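Local coordinates for putative nisin-resistance protein (Streptococcus agalactiae 515, PDB 4Y68) that probably confers resistance to the lantibiotic nisin by recognising and cleaving it, acting as a lipoprotein peptidase of family S41, at residues A[30-35]-A[70-75]; A[117-122]-A[146-151]; A[178-183]-A[193-198]. All coordinates share one frame; numbering follows the deposited sequence.

Interaction 1. Residues A[30-35]-A[70-75]; sequences PSSERY and KSYQES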
ATOM      1  N   PRO A  30      26.322  14.640   5.101  1.00 25.27           N
ATOM      2  CA  PRO A  30      26.749  14.717   3.701  1.00 26.80           C
ATOM      3  C   PRO A  30      26.513  16.115   3.142  1.00 29.08           C
ATOM      4  O   PRO A  30      25.642  16.845   3.623  1.00 24.93           O
ATOM      5  CB  PRO A  30      25.862  13.679   3.000  1.00 29.72           C
ATOM      6  CG  PRO A  30      24.618  13.537   3.913  1.00 27.76           C
ATOM      7  CD  PRO A  30      25.173  13.734   5.308  1.00 27.20           C
ATOM      8  N   SER A  31      27.320  16.492   2.156  1.00 29.59           N
ATOM      9  CA  SER A  31      27.056  17.689   1.384  1.00 31.00           C
ATOM     10  C   SER A  31      25.740  17.528   0.619  1.00 28.21           C
ATOM     11  O   SER A  31      25.235  16.413   0.429  1.00 27.37           O
ATOM     12  CB  SER A  31      28.205  17.948   0.416  1.00 25.51           C
ATOM     13  OG  SER A  31      28.178  16.954  -0.597  1.00 30.47           O
ATOM     14  N   SER A  32      25.187  18.637   0.162  1.00 28.05           N
ATOM     15  CA  SER A  32      24.011  18.566  -0.682  1.00 28.75           C
ATOM     16  C   SER A  32      24.236  17.722  -1.938  1.00 27.06           C
ATOM     17  O   SER A  32      23.333  16.998  -2.360  1.00 25.55           O
ATOM     18  CB  SER A  32      23.567  19.964  -1.053  1.00 30.01           C
ATOM     19  OG  SER A  32      23.271  20.669   0.133  1.00 30.64           O
ATOM     20  N   GLU A  33      25.430  17.785  -2.524  1.00 27.51           N
ATOM     21  CA  GLU A  33      25.738  16.906  -3.652  1.00 29.00           C
ATOM     22  C   GLU A  33      25.716  15.425  -3.273  1.00 26.00           C
ATOM     23  O   GLU A  33      25.063  14.631  -3.949  1.00 26.80           O
ATOM     24  CB  GLU A  33      27.094  17.233  -4.262  1.00 26.31           C
ATOM     25  CG  GLU A  33      27.449  16.316  -5.435  1.00 27.81           C
ATOM     26  CD  GLU A  33      28.773  16.672  -6.112  1.00 34.09           C
ATOM     27  OE1 GLU A  33      29.461  17.589  -5.619  1.00 35.24           O
ATOM     28  OE2 GLU A  33      29.133  16.026  -7.129  1.00 34.92           O
ATOM     29  N   ARG A  34      26.466  15.055  -2.242  1.00 24.01           N
ATOM     30  CA  ARG A  34      26.458  13.686  -1.694  1.00 29.22           C
ATOM     31  C   ARG A  34      25.031  13.184  -1.468  1.00 26.53           C
ATOM     32  O   ARG A  34      24.668  12.089  -1.882  1.00 23.06           O
ATOM     33  CB  ARG A  34      27.212  13.637  -0.351  1.00 33.27           C
ATOM     34  CG  ARG A  34      28.253  12.530  -0.178  1.00 39.98           C
ATOM     35  CD  ARG A  34      27.654  11.171   0.031  1.00 37.15           C
ATOM     36  NE  ARG A  34      27.614  10.421  -1.223  1.00 48.69           N
ATOM     37  CZ  ARG A  34      27.495   9.091  -1.324  1.00 49.96           C
ATOM     38  NH1 ARG A  34      27.410   8.323  -0.242  1.00 49.16           N
ATOM     39  NH2 ARG A  34      27.466   8.523  -2.528  1.00 45.22           N
ATOM     40  N   TYR A  35      24.243  14.007  -0.779  1.00 25.58           N
ATOM     41  CA  TYR A  35      22.874  13.674  -0.427  1.00 24.93           C
ATOM     42  C   TYR A  35      22.101  13.300  -1.689  1.00 26.50           C
ATOM     43  O   TYR A  35      21.361  12.319  -1.699  1.00 23.70           O
ATOM     44  CB  TYR A  35      22.243  14.850   0.315  1.00 24.28           C
ATOM     45  CG  TYR A  35      20.803  14.706   0.765  1.00 23.56           C
ATOM     46  CD1 TYR A  35      20.492  14.486   2.105  1.00 27.96           C
ATOM     47  CD2 TYR A  35      19.750  14.846  -0.136  1.00 26.72           C
ATOM     48  CE1 TYR A  35      19.172  14.376   2.531  1.00 26.09           C
ATOM     49  CE2 TYR A  35      18.427  14.732   0.273  1.00 22.80           C
ATOM     50  CZ  TYR A  35      18.142  14.500   1.614  1.00 26.86           C
ATOM     51  OH  TYR A  35      16.827  14.417   2.041  1.00 26.01           O
ATOM     52  N   LYS A  70      22.951  23.594  -3.381  1.00 31.38           N
ATOM     53  CA  LYS A  70      23.253  24.312  -2.140  1.00 37.26           C
ATOM     54  C   LYS A  70      22.420  23.857  -0.928  1.00 39.29           C
ATOM     55  O   LYS A  70      22.615  24.351   0.187  1.00 40.63           O
ATOM     56  CB  LYS A  70      23.042  25.815  -2.340  1.00 39.62           C
ATOM     57  CG  LYS A  70      23.930  26.439  -3.391  1.00 48.31           C
ATOM     58  CD  LYS A  70      25.363  26.529  -2.899  1.00 46.08           C
ATOM     59  CE  LYS A  70      26.191  27.452  -3.784  1.00 57.08           C
ATOM     60  NZ  LYS A  70      26.432  26.888  -5.146  1.00 59.04           N
ATOM     61  N   SER A  71      21.470  22.946  -1.136  1.00 35.40           N
ATOM     62  CA  SER A  71      20.756  22.377   0.002  1.00 30.97           C
ATOM     63  C   SER A  71      20.192  21.016  -0.352  1.00 29.03           C
ATOM     64  O   SER A  71      20.167  20.634  -1.534  1.00 33.52           O
ATOM     65  CB  SER A  71      19.644  23.313   0.462  1.00 27.85           C
ATOM     66  OG  SER A  71      18.533  23.210  -0.396  1.00 27.60           O
ATOM     67  N   TYR A  72      19.757  20.283   0.671  1.00 26.67           N
ATOM     68  CA  TYR A  72      19.110  18.985   0.500  1.00 26.61           C
ATOM     69  C   TYR A  72      17.814  19.123  -0.267  1.00 26.58           C
ATOM     70  O   TYR A  72      17.530  18.326  -1.162  1.00 26.24           O
ATOM     71  CB  TYR A  72      18.823  18.314   1.850  1.00 26.65           C
ATOM     72  CG  TYR A  72      20.047  17.881   2.625  1.00 31.36           C
ATOM     73  CD1 TYR A  72      21.289  17.824   2.025  1.00 25.58           C
ATOM     74  CD2 TYR A  72      19.950  17.519   3.970  1.00 30.87           C
ATOM     75  CE1 TYR A  72      22.405  17.420   2.733  1.00 30.29           C
ATOM     76  CE2 TYR A  72      21.061  17.119   4.686  1.00 30.26           C
ATOM     77  CZ  TYR A  72      22.286  17.073   4.063  1.00 31.70           C
ATOM     78  OH  TYR A  72      23.392  16.675   4.763  1.00 26.13           O
ATOM     79  N   GLN A  73      17.021  20.118   0.104  1.00 24.04           N
ATOM     80  CA  GLN A  73      15.769  20.417  -0.596  1.00 29.03           C
ATOM     81  C   GLN A  73      16.017  20.609  -2.095  1.00 29.49           C
ATOM     82  O   GLN A  73      15.260  20.116  -2.925  1.00 31.06           O
ATOM     83  CB  GLN A  73      15.111  21.675  -0.005  1.00 28.22           C
ATOM     84  CG  GLN A  73      13.816  22.119  -0.684  1.00 32.44           C
ATOM     85  CD  GLN A  73      12.792  20.987  -0.803  1.00 41.74           C
ATOM     86  OE1 GLN A  73      12.547  20.478  -1.903  1.00 47.79           O
ATOM     87  NE2 GLN A  73      12.177  20.596   0.323  1.00 41.89           N
ATOM     88  N   GLU A  74      17.091  21.324  -2.426  1.00 29.45           N
ATOM     89  CA  GLU A  74      17.454  21.577  -3.814  1.00 27.95           C
ATOM     90  C   GLU A  74      17.860  20.273  -4.473  1.00 26.63           C
ATOM     91  O   GLU A  74      17.453  19.976  -5.598  1.00 28.28           O
ATOM     92  CB  GLU A  74      18.595  22.617  -3.906  1.00 27.69           C
ATOM     93  CG  GLU A  74      18.775  23.189  -5.308  1.00 33.11           C
ATOM     94  CD  GLU A  74      20.089  23.977  -5.532  1.00 38.72           C
ATOM     95  OE1 GLU A  74      20.689  24.519  -4.580  1.00 34.77           O
ATOM     96  OE2 GLU A  74      20.512  24.063  -6.703  1.00 42.48           O
ATOM     97  N   SER A  75      18.655  19.478  -3.763  1.00 26.20           N
ATOM     98  CA  SER A  75      19.034  18.169  -4.274  1.00 22.34           C
ATOM     99  C   SER A  75      17.839  17.273  -4.569  1.00 23.94           C
ATOM    100  O   SER A  75      17.853  16.562  -5.575  1.00 24.23           O
ATOM    101  CB  SER A  75      19.960  17.463  -3.299  1.00 23.58           C
ATOM    102  OG  SER A  75      21.244  18.023  -3.340  1.00 20.47           O
TER
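Ser32 and Ser71, at the starts of two helices, bring their backbones together with CA atoms 5.1 Å apart, so helices 32-46 and 72-87 of a helical bundle meet at their N-terminal ends. Each helix opens on a serine N-cap: Ser31 OG accepts from Arg34 N at 3.0 Å and Ser71 OG from Glu74 N at 3.1 Å. Tyr35 and Tyr72 form an offset stack, the ring centroids 4.0 Å apart and the planes 13° from parallel. CD1 of Tyr35 sits over the middle of the Tyr72 ring, while Tyr72 CB lies over the face of the Tyr35 ring that the stack covers, a CH-pi contact 3.8 Å from the Tyr35 centroid. Tyr35 reaches across because its CG is anti to the backbone N (chi1 180°); its hydroxyl is tied down by Asp264 and Arg76. The edge of the Tyr72 ring runs along the turn leading into helix 32-46, with Ser32 CA and the carbonyl of Pro30 close to its plane. Tyr72 OH donates a short bond of 2.5 Å to Pro30 O, and the Pro30 ring touches the same hydroxyl with CG and CD. The Tyr72 side chain also lies beside a bound MES molecule, probably from the crystallisation liquor. Deeper in the contact, buried Ser75 joins first turn to first turn and also bonds Ser69. Ser75 OG donates to Ser32 O at 2.5 Å, approaching from above the carbonyl plane, 54° out of it.

Interaction 2. Residues A[117-122]-A[146-151]; sequences DILLIT and MEKSYK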
ATOM      1  N   ASP A 117     -28.243  -8.571   8.952  1.00 40.29           N
ATOM      2  CA  ASP A 117     -27.305  -9.535   8.374  1.00 35.35           C
ATOM      3  C   ASP A 117     -26.056  -8.925   7.742  1.00 37.58           C
ATOM      4  O   ASP A 117     -25.060  -9.624   7.537  1.00 35.42           O
ATOM      5  CB  ASP A 117     -28.019 -10.393   7.335  1.00 37.01           C
ATOM      6  CG  ASP A 117     -29.029 -11.332   7.965  1.00 40.84           C
ATOM      7  OD1 ASP A 117     -28.847 -11.643   9.158  1.00 44.45           O
ATOM      8  OD2 ASP A 117     -29.996 -11.746   7.288  1.00 42.83           O
ATOM      9  N   ILE A 118     -26.105  -7.631   7.437  1.00 37.11           N
ATOM     10  CA  ILE A 118     -25.034  -6.974   6.692  1.00 35.81           C
ATOM     11  C   ILE A 118     -24.397  -5.787   7.435  1.00 33.99           C
ATOM     12  O   ILE A 118     -25.098  -4.855   7.839  1.00 35.22           O
ATOM     13  CB  ILE A 118     -25.556  -6.475   5.337  1.00 35.46           C
ATOM     14  CG1 ILE A 118     -26.096  -7.639   4.505  1.00 32.52           C
ATOM     15  CG2 ILE A 118     -24.466  -5.698   4.600  1.00 31.89           C
ATOM     16  CD1 ILE A 118     -26.515  -7.228   3.090  1.00 37.75           C
ATOM     17  N   LEU A 119     -23.078  -5.833   7.615  1.00 28.71           N
ATOM     18  CA  LEU A 119     -22.316  -4.696   8.132  1.00 26.67           C
ATOM     19  C   LEU A 119     -21.587  -4.001   6.985  1.00 31.64           C
ATOM     20  O   LEU A 119     -21.058  -4.658   6.087  1.00 31.04           O
ATOM     21  CB  LEU A 119     -21.295  -5.129   9.187  1.00 29.66           C
ATOM     22  CG  LEU A 119     -21.758  -5.895  10.433  1.00 30.59           C
ATOM     23  CD1 LEU A 119     -20.626  -5.979  11.456  1.00 28.06           C
ATOM     24  CD2 LEU A 119     -22.989  -5.246  11.039  1.00 26.65           C
ATOM     25  N   LEU A 120     -21.580  -2.675   7.006  1.00 26.94           N
ATOM     26  CA  LEU A 120     -20.815  -1.887   6.049  1.00 26.73           C
ATOM     27  C   LEU A 120     -19.539  -1.388   6.727  1.00 25.39           C
ATOM     28  O   LEU A 120     -19.603  -0.554   7.623  1.00 27.53           O
ATOM     29  CB  LEU A 120     -21.639  -0.708   5.514  1.00 23.80           C
ATOM     30  CG  LEU A 120     -20.869   0.362   4.717  1.00 25.92           C
ATOM     31  CD1 LEU A 120     -20.089  -0.235   3.552  1.00 23.24           C
ATOM     32  CD2 LEU A 120     -21.803   1.441   4.202  1.00 22.85           C
ATOM     33  N   ILE A 121     -18.379  -1.897   6.322  1.00 25.77           N
ATOM     34  CA  ILE A 121     -17.150  -1.464   6.978  1.00 25.53           C
ATOM     35  C   ILE A 121     -16.319  -0.535   6.077  1.00 26.79           C
ATOM     36  O   ILE A 121     -15.972  -0.870   4.950  1.00 25.17           O
ATOM     37  CB  ILE A 121     -16.315  -2.666   7.431  1.00 22.42           C
ATOM     38  CG1 ILE A 121     -17.139  -3.540   8.384  1.00 24.76           C
ATOM     39  CG2 ILE A 121     -15.094  -2.210   8.207  1.00 27.04           C
ATOM     40  CD1 ILE A 121     -16.422  -4.802   8.835  1.00 24.16           C
ATOM     41  N   THR A 122     -16.054   0.656   6.591  1.00 24.86           N
ATOM     42  CA  THR A 122     -15.206   1.646   5.949  1.00 25.39           C
ATOM     43  C   THR A 122     -13.759   1.426   6.367  1.00 25.07           C
ATOM     44  O   THR A 122     -13.446   1.389   7.555  1.00 28.09           O
ATOM     45  CB  THR A 122     -15.665   3.059   6.317  1.00 28.12           C
ATOM     46  OG1 THR A 122     -17.029   3.212   5.919  1.00 27.58           O
ATOM     47  CG2 THR A 122     -14.822   4.126   5.638  1.00 22.13           C
ATOM     48  N   MET A 146     -14.907 -10.051  14.619  1.00 37.97           N
ATOM     49  CA  MET A 146     -14.934 -11.192  15.541  1.00 42.94           C
ATOM     50  C   MET A 146     -16.099 -11.156  16.556  1.00 45.44           C
ATOM     51  O   MET A 146     -16.628 -12.204  16.928  1.00 48.36           O
ATOM     52  CB  MET A 146     -13.597 -11.297  16.296  1.00 36.53           C
ATOM     53  CG  MET A 146     -12.380 -11.710  15.423  1.00 42.72           C
ATOM     54  SD  MET A 146     -12.455 -13.344  14.625  1.00 51.29           S
ATOM     55  CE  MET A 146     -12.669 -14.438  16.032  1.00 43.58           C
ATOM     56  N   GLU A 147     -16.503  -9.964  16.984  1.00 43.54           N
ATOM     57  CA  GLU A 147     -17.510  -9.835  18.036  1.00 42.14           C
ATOM     58  C   GLU A 147     -18.864  -9.253  17.616  1.00 46.05           C
ATOM     59  O   GLU A 147     -19.710  -8.991  18.466  1.00 48.27           O
ATOM     60  CB  GLU A 147     -16.948  -8.977  19.146  1.00 38.76           C
ATOM     61  CG  GLU A 147     -15.547  -9.378  19.524  1.00 42.52           C
ATOM     62  CD  GLU A 147     -15.412  -9.522  20.996  1.00 42.53           C
ATOM     63  OE1 GLU A 147     -16.442  -9.792  21.638  1.00 49.36           O
ATOM     64  OE2 GLU A 147     -14.295  -9.358  21.520  1.00 52.56           O
ATOM     65  N   LYS A 148     -19.071  -9.024  16.326  1.00 40.58           N
ATOM     66  CA  LYS A 148     -20.359  -8.526  15.877  1.00 35.71           C
ATOM     67  C   LYS A 148     -21.093  -9.639  15.169  1.00 36.14           C
ATOM     68  O   LYS A 148     -20.501 -10.632  14.746  1.00 31.69           O
ATOM     69  CB  LYS A 148     -20.224  -7.326  14.942  1.00 36.75           C
ATOM     70  CG  LYS A 148     -19.570  -6.093  15.555  1.00 39.97           C
ATOM     71  CD  LYS A 148     -20.395  -5.481  16.668  1.00 42.14           C
ATOM     72  CE  LYS A 148     -19.885  -4.078  16.965  1.00 38.82           C
ATOM     73  NZ  LYS A 148     -20.448  -3.522  18.211  1.00 43.66           N
ATOM     74  N   SER A 149     -22.396  -9.467  15.033  1.00 37.02           N
ATOM     75  CA  SER A 149     -23.211 -10.486  14.412  1.00 34.54           C
ATOM     76  C   SER A 149     -23.589 -10.074  12.990  1.00 33.56           C
ATOM     77  O   SER A 149     -24.073  -8.960  12.767  1.00 37.31           O
ATOM     78  CB  SER A 149     -24.452 -10.730  15.264  1.00 34.44           C
ATOM     79  OG  SER A 149     -25.501 -11.240  14.475  1.00 40.18           O
ATOM     80  N   TYR A 150     -23.343 -10.962  12.031  1.00 31.03           N
ATOM     81  CA  TYR A 150     -23.639 -10.694  10.626  1.00 34.44           C
ATOM     82  C   TYR A 150     -23.594 -11.983   9.828  1.00 31.44           C
ATOM     83  O   TYR A 150     -23.051 -12.973  10.296  1.00 30.97           O
ATOM     84  CB  TYR A 150     -22.637  -9.688  10.027  1.00 31.51           C
ATOM     85  CG  TYR A 150     -21.188 -10.073  10.243  1.00 30.21           C
ATOM     86  CD1 TYR A 150     -20.487  -9.590  11.334  1.00 32.04           C
ATOM     87  CD2 TYR A 150     -20.528 -10.933   9.367  1.00 32.52           C
ATOM     88  CE1 TYR A 150     -19.172  -9.934  11.548  1.00 36.09           C
ATOM     89  CE2 TYR A 150     -19.197 -11.290   9.574  1.00 28.12           C
ATOM     90  CZ  TYR A 150     -18.530 -10.782  10.663  1.00 36.85           C
ATOM     91  OH  TYR A 150     -17.219 -11.117  10.895  1.00 34.90           O
ATOM     92  N   LYS A 151     -24.117 -11.935   8.608  1.00 31.70           N
ATOM     93  CA  LYS A 151     -24.035 -13.042   7.660  1.00 33.89           C
ATOM     94  C   LYS A 151     -23.329 -12.615   6.362  1.00 40.06           C
ATOM     95  O   LYS A 151     -23.072 -13.431   5.473  1.00 34.82           O
ATOM     96  CB  LYS A 151     -25.434 -13.560   7.326  1.00 36.52           C
ATOM     97  CG  LYS A 151     -26.169 -14.261   8.467  1.00 37.48           C
ATOM     98  CD  LYS A 151     -27.605 -14.593   8.027  1.00 40.93           C
ATOM     99  CE  LYS A 151     -28.418 -15.315   9.111  1.00 46.11           C
ATOM    100  NZ  LYS A 151     -29.883 -15.398   8.746  1.00 48.43           N
TER
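Lys151 N donates to Asp117 O at 2.7 Å with an N-H...O angle of 165°, joining the residues just ahead of two neighbouring parallel strands. These strands, 118-122 and 152-156, are the two beta elements of a beta-alpha-beta crossover whose helix is 131-147, and residues 148-151 lead from the helix end back to the sheet. The main-chain pairing continues beyond this bond, with Asp117 also bonded to Gly152 and Leu119 to Ile154. Outside the strands, the Asp117 and Lys151 side chains run side by side in the same direction. Lys151 is extended beyond CG, and its CD lies 3.4 Å from Asp117 OD1, closer than its ammonium nitrogen. The charges themselves are only loosely paired, in a long salt bridge of 3.9 Å between Asp117 OD1 and Lys151 NZ. On the inner side, Leu119 points toward the connecting segment and lies against Ile144 of the helix and Leu153 of the next strand. Leu119 CD1 touches Lys148 CB at 3.8 Å, and the leucine side chain as a whole crosses that of Tyr150 at about a right angle. Tyr150 holds its CG between the backbone N and the carbonyl carbon (chi1 52°), a torsion that turns the ring back toward the last turn of helix 131-147, where its hydroxyl bonds the carbonyl of Leu145. The ring is met obliquely by the leucine, with CD1 of Leu119 3.6 Å from CD1 of Tyr150.

Interaction 3. Residues A[178-183]-A[193-198]; sequences NDTLFH and TITMKN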
ATOM      1  N   ASN A 178      -4.503 -17.963   5.714  1.00 24.33           N
ATOM      2  CA  ASN A 178      -3.154 -18.042   6.273  1.00 26.95           C
ATOM      3  C   ASN A 178      -2.229 -18.636   5.220  1.00 27.51           C
ATOM      4  O   ASN A 178      -1.755 -19.752   5.355  1.00 28.51           O
ATOM      5  CB  ASN A 178      -3.127 -18.880   7.548  1.00 26.55           C
ATOM      6  CG  ASN A 178      -1.773 -18.871   8.216  1.00 30.85           C
ATOM      7  OD1 ASN A 178      -1.023 -17.903   8.123  1.00 31.45           O
ATOM      8  ND2 ASN A 178      -1.446 -19.958   8.886  1.00 38.28           N
ATOM      9  N   ASP A 179      -2.005 -17.884   4.155  1.00 28.13           N
ATOM     10  CA  ASP A 179      -1.329 -18.390   2.962  1.00 25.54           C
ATOM     11  C   ASP A 179      -0.865 -17.190   2.136  1.00 25.87           C
ATOM     12  O   ASP A 179      -0.892 -16.053   2.602  1.00 24.28           O
ATOM     13  CB  ASP A 179      -2.289 -19.269   2.131  1.00 28.93           C
ATOM     14  CG  ASP A 179      -1.571 -20.305   1.256  1.00 33.84           C
ATOM     15  OD1 ASP A 179      -0.442 -20.060   0.779  1.00 33.69           O
ATOM     16  OD2 ASP A 179      -2.154 -21.389   1.046  1.00 38.99           O
ATOM     17  N   THR A 180      -0.510 -17.452   0.890  1.00 22.01           N
ATOM     18  CA  THR A 180      -0.080 -16.426  -0.031  1.00 26.33           C
ATOM     19  C   THR A 180      -1.139 -15.334  -0.193  1.00 22.90           C
ATOM     20  O   THR A 180      -2.304 -15.615  -0.388  1.00 22.14           O
ATOM     21  CB  THR A 180       0.251 -17.048  -1.395  1.00 27.71           C
ATOM     22  OG1 THR A 180       1.497 -17.760  -1.300  1.00 25.03           O
ATOM     23  CG2 THR A 180       0.353 -15.981  -2.456  1.00 22.54           C
ATOM     24  N   LEU A 181      -0.718 -14.085  -0.074  1.00 23.21           N
ATOM     25  CA  LEU A 181      -1.604 -12.954  -0.313  1.00 19.42           C
ATOM     26  C   LEU A 181      -1.428 -12.395  -1.728  1.00 20.25           C
ATOM     27  O   LEU A 181      -2.412 -12.226  -2.450  1.00 20.16           O
ATOM     28  CB  LEU A 181      -1.360 -11.871   0.737  1.00 19.75           C
ATOM     29  CG  LEU A 181      -2.191 -11.948   2.024  1.00 26.82           C
ATOM     30  CD1 LEU A 181      -2.908 -13.273   2.224  1.00 19.79           C
ATOM     31  CD2 LEU A 181      -1.350 -11.593   3.230  1.00 24.74           C
ATOM     32  N   PHE A 182      -0.190 -12.080  -2.107  1.00 17.14           N
ATOM     33  CA  PHE A 182       0.151 -11.751  -3.493  1.00 20.93           C
ATOM     34  C   PHE A 182       1.645 -12.037  -3.693  1.00 22.93           C
ATOM     35  O   PHE A 182       2.346 -12.302  -2.726  1.00 22.95           O
ATOM     36  CB  PHE A 182      -0.197 -10.283  -3.846  1.00 18.18           C
ATOM     37  CG  PHE A 182       0.464  -9.268  -2.950  1.00 21.28           C
ATOM     38  CD1 PHE A 182      -0.155  -8.838  -1.787  1.00 18.54           C
ATOM     39  CD2 PHE A 182       1.708  -8.760  -3.257  1.00 20.88           C
ATOM     40  CE1 PHE A 182       0.458  -7.916  -0.952  1.00 22.60           C
ATOM     41  CE2 PHE A 182       2.319  -7.830  -2.426  1.00 22.20           C
ATOM     42  CZ  PHE A 182       1.702  -7.411  -1.278  1.00 21.97           C
ATOM     43  N   HIS A 183       2.119 -12.012  -4.941  1.00 24.96           N
ATOM     44  CA  HIS A 183       3.565 -12.145  -5.239  1.00 23.38           C
ATOM     45  C   HIS A 183       4.168 -10.843  -5.762  1.00 22.55           C
ATOM     46  O   HIS A 183       3.458  -9.955  -6.229  1.00 23.68           O
ATOM     47  CB  HIS A 183       3.818 -13.232  -6.285  1.00 23.95           C
ATOM     48  CG  HIS A 183       3.063 -14.494  -6.040  1.00 25.12           C
ATOM     49  ND1 HIS A 183       3.517 -15.482  -5.195  1.00 29.50           N
ATOM     50  CD2 HIS A 183       1.894 -14.943  -6.552  1.00 27.04           C
ATOM     51  CE1 HIS A 183       2.656 -16.481  -5.189  1.00 30.13           C
ATOM     52  NE2 HIS A 183       1.661 -16.180  -6.005  1.00 30.21           N
ATOM     53  N   THR A 193       7.013 -13.521  -2.119  1.00 29.22           N
ATOM     54  CA  THR A 193       5.607 -13.707  -1.810  1.00 27.70           C
ATOM     55  C   THR A 193       5.294 -12.972  -0.525  1.00 27.00           C
ATOM     56  O   THR A 193       6.060 -13.052   0.410  1.00 25.06           O
ATOM     57  CB  THR A 193       5.261 -15.205  -1.681  1.00 24.95           C
ATOM     58  OG1 THR A 193       5.255 -15.806  -2.983  1.00 28.85           O
ATOM     59  CG2 THR A 193       3.887 -15.390  -1.055  1.00 29.53           C
ATOM     60  N   ILE A 194       4.199 -12.216  -0.489  1.00 25.42           N
ATOM     61  CA  ILE A 194       3.688 -11.725   0.790  1.00 26.13           C
ATOM     62  C   ILE A 194       2.600 -12.698   1.292  1.00 24.58           C
ATOM     63  O   ILE A 194       1.577 -12.880   0.638  1.00 23.27           O
ATOM     64  CB  ILE A 194       3.123 -10.305   0.679  1.00 26.14           C
ATOM     65  CG1 ILE A 194       4.214  -9.314   0.256  1.00 24.91           C
ATOM     66  CG2 ILE A 194       2.442  -9.891   1.986  1.00 26.07           C
ATOM     67  CD1 ILE A 194       5.428  -9.264   1.198  1.00 28.62           C
ATOM     68  N   THR A 195       2.865 -13.362   2.413  1.00 24.76           N
ATOM     69  CA  THR A 195       1.924 -14.290   3.036  1.00 26.64           C
ATOM     70  C   THR A 195       1.458 -13.675   4.334  1.00 27.37           C
ATOM     71  O   THR A 195       2.022 -12.679   4.789  1.00 28.13           O
ATOM     72  CB  THR A 195       2.549 -15.692   3.373  1.00 28.81           C
ATOM     73  OG1 THR A 195       3.532 -15.540   4.411  1.00 32.67           O
ATOM     74  CG2 THR A 195       3.205 -16.311   2.168  1.00 30.44           C
ATOM     75  N   MET A 196       0.460 -14.289   4.952  1.00 26.09           N
ATOM     76  CA  MET A 196      -0.026 -13.785   6.218  1.00 28.44           C
ATOM     77  C   MET A 196       1.088 -13.838   7.271  1.00 28.27           C
ATOM     78  O   MET A 196       1.152 -12.975   8.122  1.00 31.17           O
ATOM     79  CB  MET A 196      -1.275 -14.562   6.655  1.00 28.44           C
ATOM     80  CG  MET A 196      -2.017 -13.958   7.847  1.00 27.58           C
ATOM     81  SD  MET A 196      -2.476 -12.213   7.691  1.00 26.89           S
ATOM     82  CE  MET A 196      -3.810 -12.301   6.520  1.00 21.40           C
ATOM     83  N   LYS A 197       2.002 -14.803   7.180  1.00 33.20           N
ATOM     84  CA  LYS A 197       3.183 -14.848   8.074  1.00 33.32           C
ATOM     85  C   LYS A 197       4.142 -13.646   7.970  1.00 32.00           C
ATOM     86  O   LYS A 197       4.675 -13.175   8.969  1.00 33.16           O
ATOM     87  CB  LYS A 197       3.982 -16.122   7.819  1.00 32.90           C
ATOM     88  CG  LYS A 197       3.174 -17.382   7.960  1.00 40.71           C
ATOM     89  CD  LYS A 197       3.686 -18.490   7.027  1.00 50.55           C
ATOM     90  CE  LYS A 197       4.834 -19.316   7.634  1.00 56.35           C
ATOM     91  NZ  LYS A 197       6.115 -18.566   7.844  1.00 58.79           N
ATOM     92  N   ASN A 198       4.399 -13.155   6.766  1.00 33.28           N
ATOM     93  CA  ASN A 198       5.209 -11.943   6.639  1.00 32.83           C
ATOM     94  C   ASN A 198       4.554 -10.693   7.266  1.00 34.51           C
ATOM     95  O   ASN A 198       5.155  -9.612   7.252  1.00 36.94           O
ATOM     96  CB  ASN A 198       5.520 -11.630   5.172  1.00 28.80           C
ATOM     97  CG  ASN A 198       6.092 -12.804   4.421  1.00 33.75           C
ATOM     98  OD1 ASN A 198       5.669 -13.073   3.296  1.00 33.22           O
ATOM     99  ND2 ASN A 198       7.044 -13.519   5.030  1.00 30.75           N
TER
HETATM  100  O   HOH W   1       0.788 -17.324   5.922  1.00 42.66           O
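Thr180 and Thr195 lie with CA atoms 4.2 Å apart in an antiparallel beta hairpin whose strand segments run at 157° to each other. A classic beta bulge shifts the register by one: Leu181 and Phe182 both face Ile194, whose O takes a firm bond from Leu181 N at 2.7 Å and a weak one from Phe182 N. Ile194 N returns a bond to Phe182 O at 2.9 Å. Where the strands part, Met196 N still reaches Asp179 O, and a water bridges Asn178 OD1 to Lys197 N. Phe182 and Ile194 lie side by side on one face of the hairpin, the isoleucine CB over the phenyl face, 4.0 Å from its centroid; the Phe182 CG, between backbone N and carbonyl carbon (chi1 57°), turns the ring onto its neighbour. On the other face, Thr193 OG1 lies in the plane of the His183 imidazole and shares a 2.8 Å hydrogen bond with ND1. Leu181 CD2 approaches Met196 CE, and both side chains rest on Ile169 of helix 165-171, while Phe182 touches Met165 at its start. Strand 180-185 also pairs antiparallel with strand 267-276, which carries the hairpin into the larger antiparallel sheet.

How the interactions relate
The three contacts share no element, and each has a buried side and exposed residues at its margin. Interactions 1 and 2 lie far out, about 29 and 24 Å from the chain's centre to theirs, on opposite sides of it; interaction 3 is deeper, at about 14 Å. The buried residues are Tyr35 and Ser75, then Leu119 and Tyr150, then Leu181, Phe182 and Met196. Interactions 2 and 3 belong to different sheets, one mixed and one antiparallel. Chemistry follows place: stacked aromatics and hydroxyl-to-carbonyl bonds at two helix starts; one backbone bond between the segments, leucine packing inside and a long ion pair toward the surface at the crossover; repeated main-chain bonds in the hairpin.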